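Local coordinates for protein endoglucanase, family GH5 (Zobellia galactanivorans, PDB 6GL2) that probably hydrolyses beta-glucosidic bonds of hemicelluloses such as mixed-linked glucan, as a family GH5 glycoside hydrolase of a marine bacterium, at residues A[55-60]-A[324-329]; A[110-115]-A[124-129]; A[226-231]-A[253-258]. All coordinates share one frame; numbering follows the deposited sequence.

Interaction 1. Residues A[55-60]-A[324-329]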
ATOM      1  N   ALA A  55       0.246   0.822 -17.352  1.00  8.89           N
ATOM      2  CA  ALA A  55       1.604   1.072 -17.758  1.00  9.10           C
ATOM      3  C   ALA A  55       1.656   2.030 -18.914  1.00  9.09           C
ATOM      4  O   ALA A  55       2.591   2.918 -18.913  1.00 10.15           O
ATOM      5  CB  ALA A  55       2.255  -0.252 -18.153  1.00 10.03           C
ATOM      6  N   LYS A  56       0.785   1.997 -19.884  1.00 10.17           N
ATOM      7  CA  LYS A  56       0.858   2.902 -21.027  1.00 12.21           C
ATOM      8  C   LYS A  56       0.655   4.305 -20.628  1.00 11.69           C
ATOM      9  O   LYS A  56       1.161   5.212 -21.252  1.00 13.29           O
ATOM     10  CB  LYS A  56      -0.182   2.490 -22.079  1.00 12.34           C
ATOM     11  CG  LYS A  56       0.180   1.207 -22.853  1.00 15.50           C
ATOM     12  CD  LYS A  56      -0.977   0.394 -23.471  1.00 18.69           C
ATOM     13  CE  LYS A  56      -1.590   1.146 -24.580  1.00 20.56           C
ATOM     14  NZ  LYS A  56      -2.773   0.410 -25.183  1.00 16.54           N
ATOM     15  N   MET A  57      -0.137   4.543 -19.574  1.00 10.58           N
ATOM     16  CA  MET A  57      -0.414   5.898 -19.031  1.00 10.80           C
ATOM     17  C   MET A  57       0.810   6.444 -18.338  1.00 11.40           C
ATOM     18  O   MET A  57       0.908   7.668 -18.183  1.00 13.87           O
ATOM     19  CB  MET A  57      -1.693   5.816 -18.144  1.00 11.16           C
ATOM     20  CG  MET A  57      -1.994   7.075 -17.376  1.00 12.01           C
ATOM     21  SD  MET A  57      -2.271   8.548 -18.384  1.00 13.63           S
ATOM     22  CE  MET A  57      -3.964   8.261 -18.924  1.00 16.59           C
ATOM     23  N   GLY A  58       1.731   5.601 -17.939  1.00 10.43           N
ATOM     24  CA  GLY A  58       2.988   6.055 -17.367  1.00 11.09           C
ATOM     25  C   GLY A  58       3.242   5.744 -15.887  1.00 10.64           C
ATOM     26  O   GLY A  58       4.229   6.162 -15.355  1.00 12.13           O
ATOM     27  N   PHE A  59       2.272   5.032 -15.286  1.00 10.20           N
ATOM     28  CA  PHE A  59       2.533   4.523 -13.946  1.00  8.74           C
ATOM     29  C   PHE A  59       3.670   3.517 -13.974  1.00  9.29           C
ATOM     30  O   PHE A  59       3.626   2.604 -14.814  1.00  9.97           O
ATOM     31  CB  PHE A  59       1.247   3.881 -13.368  1.00  8.83           C
ATOM     32  CG  PHE A  59       0.117   4.855 -13.065  1.00  8.54           C
ATOM     33  CD1 PHE A  59       0.268   5.676 -11.923  1.00  9.24           C
ATOM     34  CD2 PHE A  59      -0.915   5.118 -13.926  1.00 10.54           C
ATOM     35  CE1 PHE A  59      -0.713   6.599 -11.621  1.00  9.47           C
ATOM     36  CE2 PHE A  59      -1.926   5.989 -13.611  1.00 10.11           C
ATOM     37  CZ  PHE A  59      -1.749   6.796 -12.487  1.00  9.43           C
ATOM     38  N   LYS A  60       4.588   3.634 -13.068  1.00  8.92           N
ATOM     39  CA  LYS A  60       5.713   2.750 -12.982  1.00  9.61           C
ATOM     40  C   LYS A  60       5.564   1.610 -11.942  1.00  9.35           C
ATOM     41  O   LYS A  60       6.242   0.618 -11.987  1.00  9.80           O
ATOM     42  CB  LYS A  60       7.022   3.565 -12.786  1.00 10.23           C
ATOM     43  CG  LYS A  60       8.239   2.719 -12.799  1.00 13.04           C
ATOM     44  CD  LYS A  60       8.509   2.017 -14.135  1.00 13.83           C
ATOM     45  CE  LYS A  60       9.889   1.311 -14.259  1.00 15.30           C
ATOM     46  NZ  LYS A  60      10.149   0.808 -15.610  1.00 18.09           N
ATOM     47  N   LEU A 324     -11.625  -0.298 -20.714  1.00 10.37           N
ATOM     48  CA  LEU A 324     -10.242   0.000 -20.955  1.00  9.55           C
ATOM     49  C   LEU A 324      -9.944   1.429 -21.290  1.00 10.16           C
ATOM     50  O   LEU A 324      -8.870   1.703 -21.773  1.00 14.83           O
ATOM     51  CB  LEU A 324      -9.543  -0.999 -21.874  1.00 11.27           C
ATOM     52  CG  LEU A 324      -9.768  -2.461 -21.554  1.00 11.22           C
ATOM     53  CD1 LEU A 324      -9.217  -3.380 -22.675  1.00 13.04           C
ATOM     54  CD2 LEU A 324      -9.259  -2.830 -20.191  1.00 11.15           C
ATOM     55  N   GLU A 325     -10.868   2.334 -21.065  1.00 11.61           N
ATOM     56  CA  GLU A 325     -10.685   3.760 -21.166  1.00 11.56           C
ATOM     57  C   GLU A 325     -10.458   4.365 -19.804  1.00 12.55           C
ATOM     58  O   GLU A 325     -10.812   3.795 -18.758  1.00 13.83           O
ATOM     59  CB  GLU A 325     -11.929   4.385 -21.812  1.00 12.88           C
ATOM     60  CG  GLU A 325     -12.312   3.822 -23.177  1.00 13.73           C
ATOM     61  CD  GLU A 325     -11.397   4.207 -24.258  1.00 16.51           C
ATOM     62  OE1 GLU A 325     -10.461   4.971 -24.095  1.00 15.24           O
ATOM     63  OE2 GLU A 325     -11.629   3.797 -25.466  1.00 18.59           O
ATOM     64  N   TRP A 326      -9.911   5.566 -19.738  1.00 10.79           N
ATOM     65  CA  TRP A 326      -9.823   6.349 -18.523  1.00 10.29           C
ATOM     66  C   TRP A 326     -11.043   7.148 -18.336  1.00 10.88           C
ATOM     67  O   TRP A 326     -11.516   7.886 -19.219  1.00 12.11           O
ATOM     68  CB  TRP A 326      -8.596   7.257 -18.547  1.00 10.94           C
ATOM     69  CG  TRP A 326      -7.343   6.429 -18.544  1.00 10.61           C
ATOM     70  CD1 TRP A 326      -6.671   5.876 -19.636  1.00 11.40           C
ATOM     71  CD2 TRP A 326      -6.589   5.980 -17.406  1.00  9.97           C
ATOM     72  NE1 TRP A 326      -5.651   5.089 -19.243  1.00 10.54           N
ATOM     73  CE2 TRP A 326      -5.522   5.161 -17.891  1.00 10.44           C
ATOM     74  CE3 TRP A 326      -6.647   6.224 -16.006  1.00 10.16           C
ATOM     75  CZ2 TRP A 326      -4.644   4.534 -17.067  1.00 10.02           C
ATOM     76  CZ3 TRP A 326      -5.801   5.576 -15.194  1.00 10.05           C
ATOM     77  CH2 TRP A 326      -4.762   4.739 -15.708  1.00 10.66           C
ATOM     78  N   ASN A 327     -11.652   7.084 -17.155  1.00 10.70           N
ATOM     79  CA  ASN A 327     -12.735   7.968 -16.776  1.00 11.87           C
ATOM     80  C   ASN A 327     -12.196   9.385 -16.586  1.00 10.76           C
ATOM     81  O   ASN A 327     -12.806  10.358 -17.005  1.00 11.85           O
ATOM     82  CB  ASN A 327     -13.448   7.411 -15.510  1.00 12.96           C
ATOM     83  CG  ASN A 327     -14.140   6.016 -15.767  1.00 14.74           C
ATOM     84  OD1 ASN A 327     -14.617   5.774 -16.821  1.00 19.69           O
ATOM     85  ND2 ASN A 327     -13.974   5.097 -14.848  1.00 20.30           N
ATOM     86  N   TYR A 328     -11.059   9.508 -15.903  1.00 11.10           N
ATOM     87  CA  TYR A 328     -10.420  10.740 -15.565  1.00  9.67           C
ATOM     88  C   TYR A 328      -8.961  10.808 -15.939  1.00 10.88           C
ATOM     89  O   TYR A 328      -8.063  10.747 -15.093  1.00 10.76           O
ATOM     90  CB  TYR A 328     -10.640  11.141 -14.097  1.00 10.99           C
ATOM     91  CG  TYR A 328     -12.108  11.328 -13.757  1.00 10.58           C
ATOM     92  CD1 TYR A 328     -12.797  12.399 -14.326  1.00 10.27           C
ATOM     93  CD2 TYR A 328     -12.830  10.505 -12.900  1.00 11.17           C
ATOM     94  CE1 TYR A 328     -14.109  12.613 -14.055  1.00 10.73           C
ATOM     95  CE2 TYR A 328     -14.185  10.680 -12.627  1.00 10.71           C
ATOM     96  CZ  TYR A 328     -14.849  11.749 -13.246  1.00 12.04           C
ATOM     97  OH  TYR A 328     -16.185  11.916 -12.913  1.00 14.04           O
ATOM     98  N   PRO A 329      -8.709  10.795 -17.257  1.00 11.15           N
ATOM     99  CA  PRO A 329      -7.325  10.700 -17.703  1.00 10.75           C
ATOM    100  C   PRO A 329      -6.452  11.856 -17.180  1.00 11.60           C
ATOM    101  O   PRO A 329      -5.262  11.661 -17.010  1.00 12.89           O
ATOM    102  CB  PRO A 329      -7.428  10.757 -19.206  1.00 13.29           C
ATOM    103  CG  PRO A 329      -8.711  11.390 -19.502  1.00 12.43           C
ATOM    104  CD  PRO A 329      -9.640  10.955 -18.410  1.00 11.99           C
TER

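Interaction 2. Residues A[110-115]-A[124-129]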
ATOM      1  N   GLU A 110      -7.616  -7.776   8.964  0.80 12.29           N
ATOM      2  CA  GLU A 110      -7.592  -7.323  10.381  0.80 15.00           C
ATOM      3  C   GLU A 110      -8.278  -8.338  11.321  0.80 14.21           C
ATOM      4  O   GLU A 110      -7.846  -8.432  12.470  0.80 14.44           O
ATOM      5  CB  GLU A 110      -8.348  -5.985  10.497  0.80 16.03           C
ATOM      6  CG  GLU A 110      -7.812  -4.768   9.792  0.80 23.00           C
ATOM      7  CD  GLU A 110      -7.981  -4.770   8.261  0.80 22.74           C
ATOM      8  OE1 GLU A 110      -8.922  -5.399   7.679  0.80 20.92           O
ATOM      9  OE2 GLU A 110      -7.111  -4.072   7.662  0.80 27.12           O
ATOM     10  N   THR A 111      -9.230  -9.150  10.863  1.00 16.49           N
ATOM     11  CA  THR A 111      -9.982 -10.032  11.775  1.00 16.21           C
ATOM     12  C   THR A 111      -9.070 -11.089  12.356  0.80 17.55           C
ATOM     13  O   THR A 111      -9.374 -11.562  13.466  0.80 20.01           O
ATOM     14  CB  THR A 111     -11.164 -10.651  11.124  1.00 21.02           C
ATOM     15  OG1 THR A 111     -10.809 -11.325   9.898  1.00 21.43           O
ATOM     16  CG2 THR A 111     -12.222  -9.514  10.824  1.00 22.24           C
ATOM     17  N   TRP A 112      -7.955 -11.415  11.729  1.00 14.62           N
ATOM     18  CA  TRP A 112      -7.008 -12.422  12.314  1.00 15.95           C
ATOM     19  C   TRP A 112      -5.717 -11.758  12.672  1.00 14.81           C
ATOM     20  O   TRP A 112      -4.703 -12.446  12.899  1.00 15.08           O
ATOM     21  CB  TRP A 112      -6.836 -13.678  11.436  1.00 15.56           C
ATOM     22  CG  TRP A 112      -6.364 -13.466  10.005  1.00 15.26           C
ATOM     23  CD1 TRP A 112      -7.117 -13.134   8.886  1.00 15.34           C
ATOM     24  CD2 TRP A 112      -4.995 -13.449   9.504  1.00 13.70           C
ATOM     25  NE1 TRP A 112      -6.313 -13.015   7.788  1.00 15.01           N
ATOM     26  CE2 TRP A 112      -5.055 -13.176   8.069  1.00 15.67           C
ATOM     27  CE3 TRP A 112      -3.746 -13.654  10.087  1.00 15.06           C
ATOM     28  CZ2 TRP A 112      -3.902 -13.115   7.286  1.00 14.50           C
ATOM     29  CZ3 TRP A 112      -2.606 -13.582   9.296  1.00 15.46           C
ATOM     30  CH2 TRP A 112      -2.677 -13.330   7.936  1.00 15.59           C
ATOM     31  N   ILE A 113      -5.721 -10.402  12.597  1.00 14.16           N
ATOM     32  CA  ILE A 113      -4.517  -9.627  12.924  1.00 13.45           C
ATOM     33  C   ILE A 113      -4.835  -8.506  13.935  1.00 13.75           C
ATOM     34  O   ILE A 113      -4.518  -7.321  13.774  1.00 16.26           O
ATOM     35  CB  ILE A 113      -3.765  -9.056  11.663  1.00 12.97           C
ATOM     36  CG1 ILE A 113      -3.559 -10.128  10.627  1.00 12.80           C
ATOM     37  CG2 ILE A 113      -2.408  -8.428  12.053  1.00 13.98           C
ATOM     38  CD1 ILE A 113      -3.124  -9.640   9.247  1.00 13.74           C
ATOM     39  N   LEU A 114      -5.542  -8.843  14.993  1.00 13.35           N
ATOM     40  CA  LEU A 114      -5.978  -7.814  15.944  1.00 13.83           C
ATOM     41  C   LEU A 114      -4.829  -7.432  16.826  1.00 10.85           C
ATOM     42  O   LEU A 114      -4.201  -8.314  17.408  1.00 11.82           O
ATOM     43  CB  LEU A 114      -7.083  -8.395  16.838  1.00 16.22           C
ATOM     44  CG  LEU A 114      -8.567  -8.194  16.449  1.00 22.59           C
ATOM     45  CD1 LEU A 114      -9.590  -8.992  17.259  1.00 26.07           C
ATOM     46  CD2 LEU A 114      -8.953  -6.744  16.597  1.00 24.14           C
ATOM     47  N   PRO A 115      -4.449  -6.142  16.879  1.00 12.34           N
ATOM     48  CA  PRO A 115      -3.295  -5.658  17.617  1.00 13.40           C
ATOM     49  C   PRO A 115      -3.630  -5.432  19.120  1.00 13.78           C
ATOM     50  O   PRO A 115      -3.686  -4.281  19.594  1.00 13.46           O
ATOM     51  CB  PRO A 115      -2.898  -4.404  16.869  1.00 14.33           C
ATOM     52  CG  PRO A 115      -4.185  -3.872  16.416  1.00 13.23           C
ATOM     53  CD  PRO A 115      -5.086  -5.063  16.116  1.00 12.92           C
ATOM     54  N   LYS A 124       0.793 -13.742  15.842  1.00 13.79           N
ATOM     55  CA  LYS A 124       2.183 -13.860  15.413  1.00 14.73           C
ATOM     56  C   LYS A 124       2.430 -15.244  14.891  1.00 13.48           C
ATOM     57  O   LYS A 124       3.179 -15.418  13.903  1.00 13.70           O
ATOM     58  CB  LYS A 124       3.098 -13.536  16.618  1.00 15.27           C
ATOM     59  CG  LYS A 124       3.067 -12.035  16.905  1.00 16.03           C
ATOM     60  CD  LYS A 124       3.558 -11.640  18.315  1.00 15.98           C
ATOM     61  CE  LYS A 124       5.020 -11.928  18.510  1.00 16.70           C
ATOM     62  NZ  LYS A 124       5.373 -11.570  19.933  1.00 15.35           N
ATOM     63  N   ASP A 125       1.784 -16.249  15.422  1.00 14.38           N
ATOM     64  CA  ASP A 125       1.952 -17.598  14.887  1.00 15.39           C
ATOM     65  C   ASP A 125       1.425 -17.708  13.403  1.00 15.33           C
ATOM     66  O   ASP A 125       2.063 -18.241  12.516  1.00 13.77           O
ATOM     67  CB  ASP A 125       1.236 -18.638  15.755  1.00 18.47           C
ATOM     68  CG  ASP A 125       1.855 -18.850  17.165  1.00 23.45           C
ATOM     69  OD1 ASP A 125       3.010 -18.478  17.473  1.00 25.24           O
ATOM     70  OD2 ASP A 125       0.992 -19.335  17.992  1.00 28.85           O
ATOM     71  N   GLU A 126       0.197 -17.216  13.218  1.00 14.58           N
ATOM     72  CA  GLU A 126      -0.443 -17.241  11.900  1.00 13.37           C
ATOM     73  C   GLU A 126       0.322 -16.385  10.903  1.00 12.61           C
ATOM     74  O   GLU A 126       0.563 -16.855   9.775  1.00 11.90           O
ATOM     75  CB  GLU A 126      -1.916 -16.799  11.994  1.00 13.02           C
ATOM     76  CG  GLU A 126      -2.552 -16.965  10.615  1.00 13.74           C
ATOM     77  CD  GLU A 126      -4.070 -16.895  10.609  1.00 14.87           C
ATOM     78  OE1 GLU A 126      -4.676 -16.637  11.655  1.00 15.00           O
ATOM     79  OE2 GLU A 126      -4.570 -17.081   9.450  1.00 16.57           O
ATOM     80  N   LEU A 127       0.711 -15.199  11.291  1.00 12.08           N
ATOM     81  CA  LEU A 127       1.434 -14.311  10.376  1.00 12.95           C
ATOM     82  C   LEU A 127       2.726 -14.885   9.881  1.00 12.13           C
ATOM     83  O   LEU A 127       3.082 -14.770   8.754  1.00 11.52           O
ATOM     84  CB  LEU A 127       1.713 -12.946  11.014  1.00 15.85           C
ATOM     85  CG  LEU A 127       0.784 -11.816  10.829  1.00 16.71           C
ATOM     86  CD1 LEU A 127       1.440 -10.597  11.513  1.00 16.23           C
ATOM     87  CD2 LEU A 127       0.633 -11.541   9.310  1.00 15.31           C
ATOM     88  N   SER A 128       3.449 -15.544  10.793  1.00 11.71           N
ATOM     89  CA  SER A 128       4.710 -16.150  10.412  1.00 11.65           C
ATOM     90  C   SER A 128       4.470 -17.218   9.330  1.00 10.65           C
ATOM     91  O   SER A 128       5.196 -17.250   8.325  1.00 11.85           O
ATOM     92  CB  SER A 128       5.333 -16.831  11.650  1.00 12.64           C
ATOM     93  OG  SER A 128       6.595 -17.330  11.302  1.00 14.51           O
ATOM     94  N   LYS A 129       3.453 -18.043   9.501  1.00 10.39           N
ATOM     95  CA  LYS A 129       3.130 -19.136   8.576  0.80 10.52           C
ATOM     96  C   LYS A 129       2.679 -18.526   7.225  1.00 11.07           C
ATOM     97  O   LYS A 129       3.053 -18.982   6.122  1.00 11.12           O
ATOM     98  CB  LYS A 129       2.029 -20.020   9.084  0.80 11.98           C
ATOM     99  CG  LYS A 129       2.445 -21.006  10.166  0.80 15.94           C
ATOM    100  CD  LYS A 129       3.564 -21.891   9.724  0.80 19.16           C
ATOM    101  CE  LYS A 129       3.957 -22.868  10.833  0.80 23.74           C
ATOM    102  NZ  LYS A 129       5.179 -23.659  10.505  0.80 25.01           N
TER
HETATM  103  O   HOH W   1      -4.476 -14.968  14.058  1.00 21.12           O

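Interaction 3. Residues A[226-231]-A[253-258]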
ATOM      1  N   VAL A 226       3.151   4.704   4.520  1.00  9.05           N
ATOM      2  CA  VAL A 226       2.097   5.493   5.140  1.00  9.63           C
ATOM      3  C   VAL A 226       1.060   5.763   4.090  1.00  9.18           C
ATOM      4  O   VAL A 226       1.342   5.685   2.866  1.00  9.55           O
ATOM      5  CB  VAL A 226       2.587   6.816   5.784  1.00 10.38           C
ATOM      6  CG1 VAL A 226       3.442   6.492   7.011  1.00 11.56           C
ATOM      7  CG2 VAL A 226       3.306   7.667   4.774  1.00 12.52           C
ATOM      8  N   HIS A 227      -0.151   6.012   4.530  1.00  9.45           N
ATOM      9  CA  HIS A 227      -1.243   6.427   3.701  1.00  9.12           C
ATOM     10  C   HIS A 227      -1.705   7.777   4.223  1.00 10.33           C
ATOM     11  O   HIS A 227      -1.886   7.935   5.442  1.00 13.37           O
ATOM     12  CB  HIS A 227      -2.388   5.433   3.781  1.00  9.42           C
ATOM     13  CG  HIS A 227      -2.020   4.006   3.361  1.00  8.54           C
ATOM     14  ND1 HIS A 227      -2.864   2.971   3.514  1.00  9.14           N
ATOM     15  CD2 HIS A 227      -0.918   3.556   2.757  1.00  8.98           C
ATOM     16  CE1 HIS A 227      -2.226   1.851   3.039  1.00  8.64           C
ATOM     17  NE2 HIS A 227      -1.097   2.192   2.552  1.00  8.77           N
ATOM     18  N   SER A 228      -2.033   8.713   3.361  1.00 10.61           N
ATOM     19  CA  SER A 228      -2.502  10.063   3.792  1.00 10.33           C
ATOM     20  C   SER A 228      -3.452  10.657   2.779  1.00  9.52           C
ATOM     21  O   SER A 228      -3.018  11.197   1.768  1.00 10.98           O
ATOM     22  CB  SER A 228      -1.324  10.951   3.977  1.00 10.14           C
ATOM     23  OG  SER A 228      -1.907  12.158   4.630  1.00 14.23           O
ATOM     24  N   TYR A 229      -4.717  10.450   3.041  1.00  9.69           N
ATOM     25  CA  TYR A 229      -5.760  10.996   2.219  1.00  9.96           C
ATOM     26  C   TYR A 229      -6.053  12.482   2.612  1.00 10.46           C
ATOM     27  O   TYR A 229      -7.101  12.797   3.097  1.00 12.30           O
ATOM     28  CB  TYR A 229      -7.004  10.199   2.279  1.00  9.56           C
ATOM     29  CG  TYR A 229      -6.963   8.773   1.681  1.00  9.57           C
ATOM     30  CD1 TYR A 229      -6.439   7.714   2.406  1.00 11.03           C
ATOM     31  CD2 TYR A 229      -7.369   8.534   0.382  1.00 10.12           C
ATOM     32  CE1 TYR A 229      -6.459   6.444   1.880  1.00 10.71           C
ATOM     33  CE2 TYR A 229      -7.361   7.252  -0.146  1.00  9.14           C
ATOM     34  CZ  TYR A 229      -6.905   6.253   0.582  1.00  9.85           C
ATOM     35  OH  TYR A 229      -6.975   4.978  -0.005  1.00 10.09           O
ATOM     36  N   PHE A 230      -5.025  13.275   2.474  1.00 10.46           N
ATOM     37  CA  PHE A 230      -4.956  14.627   3.038  1.00 12.26           C
ATOM     38  C   PHE A 230      -5.433  15.636   1.983  1.00 12.43           C
ATOM     39  O   PHE A 230      -4.932  15.653   0.900  1.00 11.61           O
ATOM     40  CB  PHE A 230      -3.523  14.975   3.448  1.00 12.26           C
ATOM     41  CG  PHE A 230      -3.464  16.185   4.347  1.00 13.37           C
ATOM     42  CD1 PHE A 230      -3.643  17.458   3.800  1.00 13.18           C
ATOM     43  CD2 PHE A 230      -3.447  16.054   5.703  1.00 13.85           C
ATOM     44  CE1 PHE A 230      -3.698  18.580   4.640  1.00 14.15           C
ATOM     45  CE2 PHE A 230      -3.457  17.171   6.525  1.00 15.04           C
ATOM     46  CZ  PHE A 230      -3.602  18.443   5.989  1.00 14.44           C
ATOM     47  N   PRO A 231      -6.407  16.510   2.340  1.00 13.17           N
ATOM     48  CA  PRO A 231      -7.102  16.598   3.630  1.00 11.94           C
ATOM     49  C   PRO A 231      -8.354  15.756   3.653  1.00 12.55           C
ATOM     50  O   PRO A 231      -9.045  15.703   2.643  1.00 11.88           O
ATOM     51  CB  PRO A 231      -7.431  18.098   3.753  1.00 12.88           C
ATOM     52  CG  PRO A 231      -7.721  18.441   2.322  1.00 13.37           C
ATOM     53  CD  PRO A 231      -6.754  17.630   1.484  1.00 13.05           C
ATOM     54  N   LEU A 253       1.487  20.676   2.442  1.00 13.91           N
ATOM     55  CA  LEU A 253       2.909  20.656   2.457  1.00 14.73           C
ATOM     56  C   LEU A 253       3.379  20.405   3.922  1.00 13.94           C
ATOM     57  O   LEU A 253       4.407  19.744   4.140  1.00 15.48           O
ATOM     58  CB  LEU A 253       3.538  21.951   1.930  1.00 15.27           C
ATOM     59  CG  LEU A 253       3.340  22.235   0.470  1.00 16.21           C
ATOM     60  CD1 LEU A 253       4.182  23.462   0.112  1.00 17.46           C
ATOM     61  CD2 LEU A 253       3.810  21.008  -0.356  1.00 16.14           C
ATOM     62  N   ALA A 254       2.648  20.901   4.933  1.00 14.34           N
ATOM     63  CA  ALA A 254       3.042  20.678   6.308  1.00 14.84           C
ATOM     64  C   ALA A 254       2.931  19.197   6.641  1.00 13.17           C
ATOM     65  O   ALA A 254       3.734  18.633   7.341  1.00 14.72           O
ATOM     66  CB  ALA A 254       2.174  21.475   7.282  1.00 16.21           C
ATOM     67  N   GLU A 255       1.857  18.543   6.170  1.00 14.40           N
ATOM     68  CA  GLU A 255       1.682  17.072   6.313  1.00 14.27           C
ATOM     69  C   GLU A 255       2.853  16.324   5.714  1.00 13.15           C
ATOM     70  O   GLU A 255       3.462  15.452   6.347  1.00 13.83           O
ATOM     71  CB  GLU A 255       0.319  16.694   5.681  1.00 13.30           C
ATOM     72  CG  GLU A 255       0.053  15.208   5.464  1.00 14.17           C
ATOM     73  CD  GLU A 255      -0.204  14.467   6.723  1.00 15.92           C
ATOM     74  OE1 GLU A 255      -0.360  13.194   6.640  1.00 15.35           O
ATOM     75  OE2 GLU A 255      -0.215  15.040   7.887  1.00 17.20           O
ATOM     76  N   LEU A 256       3.141  16.634   4.457  1.00 13.30           N
ATOM     77  CA  LEU A 256       4.191  15.946   3.745  1.00 14.52           C
ATOM     78  C   LEU A 256       5.572  16.197   4.390  1.00 13.29           C
ATOM     79  O   LEU A 256       6.479  15.356   4.410  1.00 13.65           O
ATOM     80  CB  LEU A 256       4.193  16.214   2.246  1.00 14.54           C
ATOM     81  CG  LEU A 256       2.902  15.702   1.557  1.00 14.66           C
ATOM     82  CD1 LEU A 256       2.903  16.113   0.057  1.00 16.05           C
ATOM     83  CD2 LEU A 256       2.677  14.194   1.664  1.00 16.26           C
ATOM     84  N   ASP A 257       5.763  17.435   4.904  1.00 15.80           N
ATOM     85  CA  ASP A 257       7.038  17.821   5.579  1.00 15.14           C
ATOM     86  C   ASP A 257       7.234  17.104   6.936  1.00 12.92           C
ATOM     87  O   ASP A 257       8.313  16.742   7.279  1.00 15.30           O
ATOM     88  CB  ASP A 257       7.153  19.361   5.764  1.00 16.45           C
ATOM     89  CG  ASP A 257       7.287  20.091   4.496  1.00 19.40           C
ATOM     90  OD1 ASP A 257       7.726  19.584   3.458  1.00 17.77           O
ATOM     91  OD2 ASP A 257       7.175  21.369   4.560  1.00 21.17           O
ATOM     92  N   LYS A 258       6.120  16.835   7.642  1.00 13.81           N
ATOM     93  CA  LYS A 258       6.132  16.016   8.836  1.00 14.21           C
ATOM     94  C   LYS A 258       6.684  14.600   8.563  1.00 13.62           C
ATOM     95  O   LYS A 258       7.520  14.040   9.232  1.00 15.27           O
ATOM     96  CB  LYS A 258       4.741  15.963   9.461  1.00 16.40           C
ATOM     97  CG  LYS A 258       4.426  15.014  10.545  1.00 23.35           C
ATOM     98  CD  LYS A 258       2.938  15.178  10.959  1.00 25.56           C
ATOM     99  CE  LYS A 258       1.881  14.315  10.172  1.00 29.78           C
ATOM    100  NZ  LYS A 258       0.369  14.213  10.494  1.00 24.61           N
TER

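Interaction 1. Residues A[55-60]-A[324-329]
M57 and P329 mark the nearest approach of the two backbones, 8.5 Å from CA to CA, where the C-terminal end of helix 48-57 faces the loop before helix 329-336; the helix closes there in a Schellman motif, with G58 at positive phi and its N bonded to O of A55. M57 carries most of the contact: CG stands anti to the backbone N (chi1 172°), and bends at the next two torsions fold the thioether over the indole of W326. The methyl CE of M57 sits 3.5 Å from the centroid of the W326 five-membered ring, 7° off its normal, an almost vertical CH-pi contact. SD of M57 lies farther above the same ring, 5.0 Å from the W326 centroid, so the methyl, not the sulfur, makes the close part of this Met-aromatic contact. Nearer the backbone, CB of M57 presses on CZ2 of W326 at 3.4 Å, while CE also reaches CB of P329 at 4.3 Å. F59 meets the far end of the indole, its CE2 3.7 Å from CH2 of W326, which lies near the plane of the phenyl ring at its edge. A332 of helix 329-336 touches M57 and W326, and V336 touches F59. This apolar seam lies in the outer helical layer of a (beta/alpha)8 TIM barrel, joining the end of helix 48-57 to the start of helix 329-336 and the loop before it.

Interaction 2. Residues A[110-115]-A[124-129]
The indole of W112 is sandwiched: the carboxylate of E126 lies over one face, with OE2 3.5 Å above the ring plane and displaced toward the rim, and CG1 of the adjacent I113 lies under the opposite face. Carboxylate and ring planes are only 22° apart, so the acid group rests nearly flat on the benzo part, CD of E126 standing 3.3 Å from CE3 of W112. An extended chain, with CG of E126 anti to the backbone N (chi1 -175°), carries it across the gap from helix 117-137. L127 reaches the benzo end obliquely, its CD2 3.8 Å from CZ3 of W112, and the same methyl touches CD1 of I113 at 4.2 Å. At the pyrrole side NE1 of W112 donates to OD1 of D109. A water completes the contact by donating to O of W112 at 2.8 Å and to OE1 of E126 at 2.9 Å. I72 and Y78 from a loop also touch E126, whereas Y176 of helix 167-186 touches I113 and L127. A buried carboxylate thus lies against a pi face, which offers it no hydrogen bond; the bridging water supplies one for OE1, and ties the loop after strand 101-105 to the helix that follows it.

Interaction 3. Residues A[226-231]-A[253-258]
One direct hydrogen bond joins S228 to E255: OG donates to OE1 over 2.7 Å, arriving on the anti side of the carboxylate and 34° out of its plane. OE1 has a second partner in OG1 of T205. The charge is met within the helix, where NZ of K258 forms a salt bridge to OE2 of E255 at 2.8 Å, on the syn side. Both carboxylate oxygens are thereby gripped in a buried setting, which would favour the ionised form. The apolar part of the contact belongs to F230. CB of E255 stands over one face of the F230 ring, 4.0 Å from the centroid in a CH-pi contact, and CG of E255 comes within 3.6 Å of CD2 of F230. A bend at chi2 of E255 (72°) turns the carboxylate along the ring, the two planes lying 16° apart. With an alanine replacing E255, K258 is likely to lose its salt-bridge mate and S228 OG this acceptor. The contact packs helix 246-266 against the end of strand 222-227 and the loop beyond it; A251 and L252 of that helix also touch F230, while M273 on neighbouring strand 271-276 touches both S228 and L256.

All three contacts belong to one TIM barrel but lie well apart. Interactions 1 and 2 are on opposite sides of the chain's centre, 35 Å between their centres; interaction 3 is 25 Å from the first and 28 Å from the second, centre to centre. Interaction 1 pairs the region after the first barrel strand with the C-terminal part, and interactions 2 and 3 lie between them in sequence. Only interaction 3 comes near a known metal site: the F230 side chain is about 7 Å from that of D248, which binds magnesium in a crystal structure of this protein, although this chain carries none. Its H227 and Y229 bond to E152 and E275, probably the paired catalytic glutamates of GH5 enzymes.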